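Local coordinates for tryparedoxin (Leishmania major, PDB 3S9F), which probably acts as a thioredoxin-fold disulfide reductase that passes electrons to the tryparedoxin peroxidase of the Leishmania detoxification pathway, at residues T50-F55 against F83-A88; Q69-Y74 against M104-I109. All blocks are in the same frame, centred on the assembly; numbering follows the deposited sequence.

Contact 1 (T50-F55 against F83-A88); sequences TVFFYF and FEIILA
F52 turns its CG beside the backbone N (chi1 -69°), while F83 has CG between its backbone N and carbonyl carbon (chi1 67°). These torsions bring the two rings together as an offset edge-to-face pair, planes at 87° and centroids 5.7 Å apart. The pair sits at the start of two parallel strands of the thioredoxin fold, the two strands of a beta-alpha-beta unit connected by helix 61-77. T50 lies beside F83, and the register holds through Y54 beside L87. Five backbone hydrogen bonds join the strands; the one from I86 N to F52 O measures 2.8 Å and is nearly straight. On the face of F52 and Y54, I85 adds its two branches: CG1 lies by F52 CB, and CG2 is 3.8 Å from Y54 CB. On the other face, I86 CD1 reaches V51 CG1 at 3.6 Å and also touches F53 CE1. L70 and Y74 of helix 61-77 cover I85, and V24 and L28 of the second subunit pack on V51 and F53. E84 folds back so that OE2 accepts the backbone N-H of I85 and the hydroxyl of Y74. At the far end A88 CB sits over one face of the F55 ring, 3.7 Å from F55 CE2.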
ATOM      1  N   THR A  50      -1.725 -17.353  -8.209  1.00 27.86           N
ATOM      2  CA  THR A  50      -3.055 -16.858  -7.882  1.00 25.33           C
ATOM      3  C   THR A  50      -2.920 -16.447  -6.425  1.00 23.08           C
ATOM      4  O   THR A  50      -2.299 -17.173  -5.651  1.00 22.01           O
ATOM      5  CB  THR A  50      -4.127 -17.971  -7.993  1.00 25.40           C
ATOM      6  OG1 THR A  50      -4.174 -18.430  -9.349  1.00 27.73           O
ATOM      7  CG2 THR A  50      -5.494 -17.442  -7.627  1.00 24.77           C
ATOM      8  N   VAL A  51      -3.443 -15.274  -6.062  1.00 21.20           N
ATOM      9  CA  VAL A  51      -3.353 -14.816  -4.676  1.00 19.58           C
ATOM     10  C   VAL A  51      -4.778 -14.647  -4.167  1.00 18.61           C
ATOM     11  O   VAL A  51      -5.620 -14.120  -4.877  1.00 19.88           O
ATOM     12  CB  VAL A  51      -2.532 -13.473  -4.540  1.00 19.96           C
ATOM     13  CG1 VAL A  51      -2.707 -12.870  -3.132  1.00 19.92           C
ATOM     14  CG2 VAL A  51      -1.035 -13.685  -4.807  1.00 22.37           C
ATOM     15  N   PHE A  52      -5.043 -15.080  -2.936  1.00 18.60           N
ATOM     16  CA  PHE A  52      -6.361 -14.929  -2.345  1.00 17.29           C
ATOM     17  C   PHE A  52      -6.277 -13.972  -1.179  1.00 16.37           C
ATOM     18  O   PHE A  52      -5.344 -14.047  -0.392  1.00 15.44           O
ATOM     19  CB  PHE A  52      -6.858 -16.272  -1.797  1.00 17.66           C
ATOM     20  CG  PHE A  52      -7.168 -17.261  -2.857  1.00 19.45           C
ATOM     21  CD1 PHE A  52      -6.188 -18.146  -3.321  1.00 19.47           C
ATOM     22  CD2 PHE A  52      -8.446 -17.333  -3.384  1.00 19.55           C
ATOM     23  CE1 PHE A  52      -6.488 -19.083  -4.319  1.00 22.38           C
ATOM     24  CE2 PHE A  52      -8.753 -18.268  -4.377  1.00 21.29           C
ATOM     25  CZ  PHE A  52      -7.765 -19.135  -4.843  1.00 24.22           C
ATOM     26  N   PHE A  53      -7.245 -13.070  -1.079  1.00 15.10           N
ATOM     27  CA  PHE A  53      -7.475 -12.371   0.194  1.00 14.99           C
ATOM     28  C   PHE A  53      -8.521 -13.163   0.967  1.00 14.89           C
ATOM     29  O   PHE A  53      -9.582 -13.487   0.430  1.00 15.33           O
ATOM     30  CB  PHE A  53      -7.979 -10.951  -0.036  1.00 15.47           C
ATOM     31  CG  PHE A  53      -6.941 -10.027  -0.587  1.00 16.04           C
ATOM     32  CD1 PHE A  53      -5.807  -9.714   0.159  1.00 17.86           C
ATOM     33  CD2 PHE A  53      -7.098  -9.471  -1.855  1.00 18.10           C
ATOM     34  CE1 PHE A  53      -4.853  -8.850  -0.338  1.00 17.10           C
ATOM     35  CE2 PHE A  53      -6.136  -8.603  -2.367  1.00 20.47           C
ATOM     36  CZ  PHE A  53      -5.012  -8.305  -1.616  1.00 19.73           C
ATOM     37  N   TYR A  54      -8.231 -13.493   2.229  1.00 14.69           N
ATOM     38  CA  TYR A  54      -9.174 -14.258   3.032  1.00 14.06           C
ATOM     39  C   TYR A  54      -9.692 -13.322   4.112  1.00 13.62           C
ATOM     40  O   TYR A  54      -8.921 -12.868   4.965  1.00 14.74           O
ATOM     41  CB  TYR A  54      -8.454 -15.445   3.698  1.00 14.93           C
ATOM     42  CG  TYR A  54      -9.327 -16.308   4.576  1.00 16.33           C
ATOM     43  CD1 TYR A  54      -8.857 -16.767   5.809  1.00 16.51           C
ATOM     44  CD2 TYR A  54     -10.614 -16.688   4.163  1.00 18.46           C
ATOM     45  CE1 TYR A  54      -9.686 -17.585   6.646  1.00 17.83           C
ATOM     46  CE2 TYR A  54     -11.433 -17.482   4.973  1.00 18.52           C
ATOM     47  CZ  TYR A  54     -10.947 -17.936   6.195  1.00 18.24           C
ATOM     48  OH  TYR A  54     -11.764 -18.721   6.973  1.00 20.03           O
ATOM     49  N   PHE A  55     -10.982 -13.009   4.039  1.00 13.51           N
ATOM     50  CA  PHE A  55     -11.637 -12.106   5.006  1.00 14.09           C
ATOM     51  C   PHE A  55     -12.271 -12.967   6.066  1.00 14.74           C
ATOM     52  O   PHE A  55     -13.141 -13.784   5.767  1.00 15.26           O
ATOM     53  CB  PHE A  55     -12.697 -11.255   4.277  1.00 14.86           C
ATOM     54  CG  PHE A  55     -12.114 -10.370   3.175  1.00 14.23           C
ATOM     55  CD1 PHE A  55     -11.870 -10.886   1.882  1.00 15.24           C
ATOM     56  CD2 PHE A  55     -11.775  -9.059   3.443  1.00 15.27           C
ATOM     57  CE1 PHE A  55     -11.307 -10.087   0.881  1.00 13.45           C
ATOM     58  CE2 PHE A  55     -11.226  -8.230   2.460  1.00 13.48           C
ATOM     59  CZ  PHE A  55     -10.988  -8.751   1.149  1.00 15.07           C
ATOM     60  N   PHE A  83      -0.453 -21.069  -5.477  1.00 26.40           N
ATOM     61  CA  PHE A  83      -1.226 -19.946  -4.925  1.00 23.73           C
ATOM     62  C   PHE A  83      -0.718 -19.507  -3.556  1.00 22.07           C
ATOM     63  O   PHE A  83       0.029 -20.238  -2.901  1.00 22.41           O
ATOM     64  CB  PHE A  83      -2.745 -20.234  -4.925  1.00 22.81           C
ATOM     65  CG  PHE A  83      -3.182 -21.338  -3.988  1.00 22.73           C
ATOM     66  CD1 PHE A  83      -3.397 -22.630  -4.465  1.00 25.01           C
ATOM     67  CD2 PHE A  83      -3.459 -21.068  -2.635  1.00 21.83           C
ATOM     68  CE1 PHE A  83      -3.836 -23.664  -3.617  1.00 25.21           C
ATOM     69  CE2 PHE A  83      -3.892 -22.102  -1.766  1.00 22.99           C
ATOM     70  CZ  PHE A  83      -4.077 -23.399  -2.256  1.00 23.74           C
ATOM     71  N   GLU A  84      -1.076 -18.282  -3.170  1.00 20.39           N
ATOM     72  CA  GLU A  84      -0.781 -17.771  -1.835  1.00 18.50           C
ATOM     73  C   GLU A  84      -2.057 -17.242  -1.211  1.00 17.14           C
ATOM     74  O   GLU A  84      -3.012 -16.904  -1.920  1.00 16.88           O
ATOM     75  CB  GLU A  84       0.319 -16.679  -1.905  1.00 18.82           C
ATOM     76  CG  GLU A  84       0.818 -16.178  -0.543  1.00 19.16           C
ATOM     77  CD  GLU A  84       1.294 -17.304   0.357  1.00 24.12           C
ATOM     78  OE1 GLU A  84       2.506 -17.624   0.313  1.00 24.65           O
ATOM     79  OE2 GLU A  84       0.460 -17.885   1.090  1.00 21.87           O
ATOM     80  N   ILE A  85      -2.098 -17.188   0.120  1.00 15.06           N
ATOM     81  CA  ILE A  85      -3.259 -16.604   0.784  1.00 14.81           C
ATOM     82  C   ILE A  85      -2.790 -15.485   1.684  1.00 14.49           C
ATOM     83  O   ILE A  85      -1.749 -15.606   2.367  1.00 15.67           O
ATOM     84  CB  ILE A  85      -4.100 -17.637   1.567  1.00 14.73           C
ATOM     85  CG1 ILE A  85      -4.676 -18.689   0.589  1.00 14.39           C
ATOM     86  CG2 ILE A  85      -5.285 -16.942   2.289  1.00 14.43           C
ATOM     87  CD1 ILE A  85      -5.466 -19.797   1.280  1.00 13.97           C
ATOM     88  N   ILE A  86      -3.548 -14.390   1.673  1.00 14.17           N
ATOM     89  CA  ILE A  86      -3.258 -13.264   2.553  1.00 13.92           C
ATOM     90  C   ILE A  86      -4.463 -12.994   3.433  1.00 13.36           C
ATOM     91  O   ILE A  86      -5.538 -12.658   2.927  1.00 13.37           O
ATOM     92  CB  ILE A  86      -2.943 -11.964   1.744  1.00 14.54           C
ATOM     93  CG1 ILE A  86      -1.739 -12.183   0.822  1.00 15.67           C
ATOM     94  CG2 ILE A  86      -2.709 -10.781   2.736  1.00 15.79           C
ATOM     95  CD1 ILE A  86      -1.509 -11.063  -0.223  1.00 17.52           C
ATOM     96  N   LEU A  87      -4.298 -13.135   4.742  1.00 13.77           N
ATOM     97  CA  LEU A  87      -5.367 -12.775   5.693  1.00 13.41           C
ATOM     98  C   LEU A  87      -5.683 -11.278   5.656  1.00 14.13           C
ATOM     99  O   LEU A  87      -4.771 -10.453   5.708  1.00 14.05           O
ATOM    100  CB  LEU A  87      -4.979 -13.201   7.117  1.00 14.09           C
ATOM    101  CG  LEU A  87      -5.989 -12.803   8.207  1.00 13.60           C
ATOM    102  CD1 LEU A  87      -7.332 -13.575   8.037  1.00 14.65           C
ATOM    103  CD2 LEU A  87      -5.370 -13.080   9.579  1.00 15.37           C
ATOM    104  N   ALA A  88      -6.982 -10.957   5.518  1.00 13.84           N
ATOM    105  CA  ALA A  88      -7.474  -9.582   5.617  1.00 14.52           C
ATOM    106  C   ALA A  88      -8.471  -9.620   6.768  1.00 15.37           C
ATOM    107  O   ALA A  88      -9.681  -9.865   6.585  1.00 16.49           O
ATOM    108  CB  ALA A  88      -8.124  -9.155   4.306  1.00 14.11           C
TER

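Contact 2 (Q69-Y74 against M104-I109); sequences QLVEFY and MPWLSI
W106 lays its indole against Y74, L70 and V71 of helix 61-77. W106 CB starts beside the Y74 ring, 3.7 Å from Y74 CE1 and almost as near to Y74 CZ. The first torsion places CG between the backbone N and the carbonyl carbon (chi1 50°), which swings the indole back toward the helix. W106 CE3 then stands over one face of the Y74 ring, 3.7 Å from Y74 CG. The indole comes edge-on to that face, in an edge-to-face pair with planes at 69°. Next along the rim, CZ3 meets the helix backbone at L70 O and V71 CA. The tip is W106 CH2, 3.6 Å from L70 CG. It is equally close to L70 CD2 and also touches V71 CG2. Past the tip, CZ2 comes more loosely to L70 CD2.

In the thioredoxin fold, helix 61-77 packs here on the loop that leads into strand 107-108, which lies next to strand 83-89 in the sheet. The helix follows C60 of the CxxC motif; C60 and C63 form a disulfide in a structure of this protein but are free thiols in this model. P105 CD lies over one face of the indole, near its rim, and 3.8 Å from V71 CG2. P105 CG is 3.6 Å from Y74 CD2, where the two side chains run past one another, pointing opposite ways. No hydrogen bond crosses between the segments. H78 stacks on the Y74 ring. The W106 carbonyl oxygen receives the hydroxyl of Y101 and the side-chain amide of Q37.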
ATOM      1  N   GLN A  69     -10.527 -26.090   7.254  1.00 23.88           N
ATOM      2  CA  GLN A  69     -10.550 -26.673   5.904  1.00 25.67           C
ATOM      3  C   GLN A  69      -9.619 -25.941   4.940  1.00 23.08           C
ATOM      4  O   GLN A  69      -8.891 -26.564   4.160  1.00 24.47           O
ATOM      5  CB  GLN A  69     -11.952 -26.659   5.300  1.00 26.84           C
ATOM      6  CG  GLN A  69     -11.966 -27.343   3.914  1.00 31.60           C
ATOM      7  CD  GLN A  69     -13.353 -27.647   3.384  1.00 36.26           C
ATOM      8  OE1 GLN A  69     -14.364 -27.357   4.040  1.00 39.66           O
ATOM      9  NE2 GLN A  69     -13.409 -28.250   2.187  1.00 37.08           N
ATOM     10  N   LEU A  70      -9.673 -24.616   4.985  1.00 21.40           N
ATOM     11  CA  LEU A  70      -8.766 -23.807   4.158  1.00 20.13           C
ATOM     12  C   LEU A  70      -7.292 -24.057   4.519  1.00 20.17           C
ATOM     13  O   LEU A  70      -6.444 -24.157   3.634  1.00 19.64           O
ATOM     14  CB  LEU A  70      -9.141 -22.325   4.269  1.00 19.27           C
ATOM     15  CG  LEU A  70      -8.379 -21.380   3.336  1.00 18.09           C
ATOM     16  CD1 LEU A  70      -8.565 -21.746   1.862  1.00 19.25           C
ATOM     17  CD2 LEU A  70      -8.806 -19.922   3.640  1.00 17.67           C
ATOM     18  N   VAL A  71      -6.987 -24.183   5.810  1.00 21.16           N
ATOM     19  CA  VAL A  71      -5.611 -24.520   6.248  1.00 22.59           C
ATOM     20  C   VAL A  71      -5.138 -25.842   5.630  1.00 24.83           C
ATOM     21  O   VAL A  71      -4.022 -25.942   5.092  1.00 25.81           O
ATOM     22  CB  VAL A  71      -5.474 -24.555   7.792  1.00 23.21           C
ATOM     23  CG1 VAL A  71      -4.132 -25.169   8.198  1.00 25.01           C
ATOM     24  CG2 VAL A  71      -5.568 -23.157   8.352  1.00 19.92           C
ATOM     25  N   GLU A  72      -6.006 -26.843   5.688  1.00 26.49           N
ATOM     26  CA  GLU A  72      -5.688 -28.150   5.136  1.00 29.09           C
ATOM     27  C   GLU A  72      -5.511 -28.065   3.606  1.00 27.98           C
ATOM     28  O   GLU A  72      -4.572 -28.641   3.056  1.00 29.00           O
ATOM     29  CB  GLU A  72      -6.772 -29.152   5.529  1.00 31.08           C
ATOM     30  CG  GLU A  72      -6.414 -30.604   5.311  1.00 37.72           C
ATOM     31  CD  GLU A  72      -7.621 -31.540   5.444  1.00 43.84           C
ATOM     32  OE1 GLU A  72      -8.744 -31.070   5.774  1.00 45.60           O
ATOM     33  OE2 GLU A  72      -7.447 -32.752   5.211  1.00 49.19           O
ATOM     34  N   PHE A  73      -6.400 -27.329   2.937  1.00 26.13           N
ATOM     35  CA  PHE A  73      -6.333 -27.174   1.483  1.00 25.80           C
ATOM     36  C   PHE A  73      -5.041 -26.483   1.052  1.00 24.82           C
ATOM     37  O   PHE A  73      -4.395 -26.913   0.097  1.00 25.78           O
ATOM     38  CB  PHE A  73      -7.543 -26.397   0.934  1.00 24.92           C
ATOM     39  CG  PHE A  73      -7.587 -26.346  -0.574  1.00 26.11           C
ATOM     40  CD1 PHE A  73      -7.188 -25.196  -1.264  1.00 24.97           C
ATOM     41  CD2 PHE A  73      -8.003 -27.460  -1.305  1.00 29.13           C
ATOM     42  CE1 PHE A  73      -7.218 -25.166  -2.669  1.00 27.15           C
ATOM     43  CE2 PHE A  73      -8.038 -27.439  -2.698  1.00 30.87           C
ATOM     44  CZ  PHE A  73      -7.647 -26.287  -3.383  1.00 29.78           C
ATOM     45  N   TYR A  74      -4.678 -25.409   1.758  1.00 23.57           N
ATOM     46  CA  TYR A  74      -3.417 -24.696   1.529  1.00 24.05           C
ATOM     47  C   TYR A  74      -2.157 -25.561   1.734  1.00 26.14           C
ATOM     48  O   TYR A  74      -1.267 -25.599   0.868  1.00 26.67           O
ATOM     49  CB  TYR A  74      -3.359 -23.513   2.464  1.00 22.63           C
ATOM     50  CG  TYR A  74      -2.144 -22.636   2.327  1.00 22.07           C
ATOM     51  CD1 TYR A  74      -2.183 -21.469   1.559  1.00 20.16           C
ATOM     52  CD2 TYR A  74      -0.974 -22.945   3.018  1.00 23.24           C
ATOM     53  CE1 TYR A  74      -1.072 -20.637   1.478  1.00 21.88           C
ATOM     54  CE2 TYR A  74       0.149 -22.140   2.932  1.00 23.47           C
ATOM     55  CZ  TYR A  74       0.088 -20.973   2.179  1.00 23.25           C
ATOM     56  OH  TYR A  74       1.197 -20.165   2.132  1.00 24.48           O
ATOM     57  N   MET A 104      -2.852 -20.097  11.191  1.00 22.18           N
ATOM     58  CA  MET A 104      -2.760 -20.066   9.718  1.00 21.45           C
ATOM     59  C   MET A 104      -1.334 -20.181   9.212  1.00 22.87           C
ATOM     60  O   MET A 104      -0.421 -19.609   9.807  1.00 24.78           O
ATOM     61  CB  MET A 104      -3.374 -18.770   9.190  1.00 20.03           C
ATOM     62  CG  MET A 104      -4.817 -18.603   9.587  1.00 18.07           C
ATOM     63  SD  MET A 104      -5.347 -16.922   9.261  1.00 18.44           S
ATOM     64  CE  MET A 104      -6.990 -17.032   9.909  1.00 19.35           C
ATOM     65  N   PRO A 105      -1.140 -20.900   8.119  1.00 22.85           N
ATOM     66  CA  PRO A 105       0.192 -21.117   7.546  1.00 23.77           C
ATOM     67  C   PRO A 105       0.569 -20.104   6.477  1.00 22.32           C
ATOM     68  O   PRO A 105       1.649 -20.175   5.925  1.00 22.67           O
ATOM     69  CB  PRO A 105       0.053 -22.479   6.881  1.00 24.22           C
ATOM     70  CG  PRO A 105      -1.355 -22.597   6.564  1.00 24.93           C
ATOM     71  CD  PRO A 105      -2.109 -21.880   7.626  1.00 23.25           C
ATOM     72  N   TRP A 106      -0.337 -19.186   6.187  1.00 19.86           N
ATOM     73  CA  TRP A 106      -0.137 -18.226   5.123  1.00 19.00           C
ATOM     74  C   TRP A 106       0.264 -16.824   5.597  1.00 17.95           C
ATOM     75  O   TRP A 106       0.777 -16.662   6.678  1.00 18.00           O
ATOM     76  CB  TRP A 106      -1.372 -18.187   4.226  1.00 17.30           C
ATOM     77  CG  TRP A 106      -2.627 -18.041   4.963  1.00 16.21           C
ATOM     78  CD1 TRP A 106      -3.055 -16.941   5.620  1.00 15.17           C
ATOM     79  CD2 TRP A 106      -3.652 -19.023   5.124  1.00 16.46           C
ATOM     80  NE1 TRP A 106      -4.271 -17.165   6.185  1.00 13.36           N
ATOM     81  CE2 TRP A 106      -4.664 -18.440   5.891  1.00 16.76           C
ATOM     82  CE3 TRP A 106      -3.809 -20.340   4.701  1.00 18.84           C
ATOM     83  CZ2 TRP A 106      -5.803 -19.122   6.243  1.00 15.53           C
ATOM     84  CZ3 TRP A 106      -4.934 -21.001   5.040  1.00 16.08           C
ATOM     85  CH2 TRP A 106      -5.919 -20.402   5.811  1.00 17.49           C
ATOM     86  N   LEU A 107       0.038 -15.827   4.749  1.00 16.75           N
ATOM     87  CA  LEU A 107       0.441 -14.446   5.014  1.00 16.45           C
ATOM     88  C   LEU A 107      -0.668 -13.594   5.622  1.00 15.85           C
ATOM     89  O   LEU A 107      -1.793 -13.981   5.609  1.00 15.59           O
ATOM     90  CB  LEU A 107       0.854 -13.772   3.708  1.00 17.07           C
ATOM     91  CG  LEU A 107       1.892 -14.472   2.826  1.00 18.08           C
ATOM     92  CD1 LEU A 107       2.232 -13.697   1.586  1.00 20.54           C
ATOM     93  CD2 LEU A 107       3.100 -14.703   3.635  1.00 21.71           C
ATOM     94  N   SER A 108      -0.325 -12.414   6.119  1.00 15.28           N
ATOM     95  CA  SER A 108      -1.385 -11.491   6.581  1.00 14.21           C
ATOM     96  C   SER A 108      -1.029 -10.048   6.283  1.00 13.75           C
ATOM     97  O   SER A 108       0.112  -9.639   6.321  1.00 14.88           O
ATOM     98  CB  SER A 108      -1.651 -11.647   8.102  1.00 14.66           C
ATOM     99  OG  SER A 108      -2.740 -10.833   8.536  1.00 15.27           O
ATOM    100  N   ILE A 109      -2.051  -9.258   6.002  1.00 12.97           N
ATOM    101  CA  ILE A 109      -1.915  -7.820   6.148  1.00 13.89           C
ATOM    102  C   ILE A 109      -1.700  -7.563   7.652  1.00 15.07           C
ATOM    103  O   ILE A 109      -2.409  -8.140   8.488  1.00 15.96           O
ATOM    104  CB  ILE A 109      -3.206  -7.142   5.648  1.00 13.31           C
ATOM    105  CG1 ILE A 109      -3.357  -7.372   4.125  1.00 14.44           C
ATOM    106  CG2 ILE A 109      -3.211  -5.647   6.010  1.00 16.35           C
ATOM    107  CD1 ILE A 109      -4.797  -7.109   3.599  1.00 15.82           C
TER

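In the fold
The centres of the two contacts lie 8 Å apart, and their segments alternate along the chain: 50-55, 69-74, 83-88, 104-109. Contact 1 is near the centre of the chain, within the central sheet. Contact 2 joins helix 61-77 to the chain entering strand 107-108, the neighbour of strand 83-89 in that sheet. The helix links the two strands of contact 1, so contact 2 packs the connecting helix of the unit whose strands pair in contact 1. They also touch directly. E84 OE2 and Y74 OH are 2.6 Å apart, and L87 N probably bonds to L107 O. Together they tie the helix that follows the CxxC motif, probably the redox site, to the central sheet.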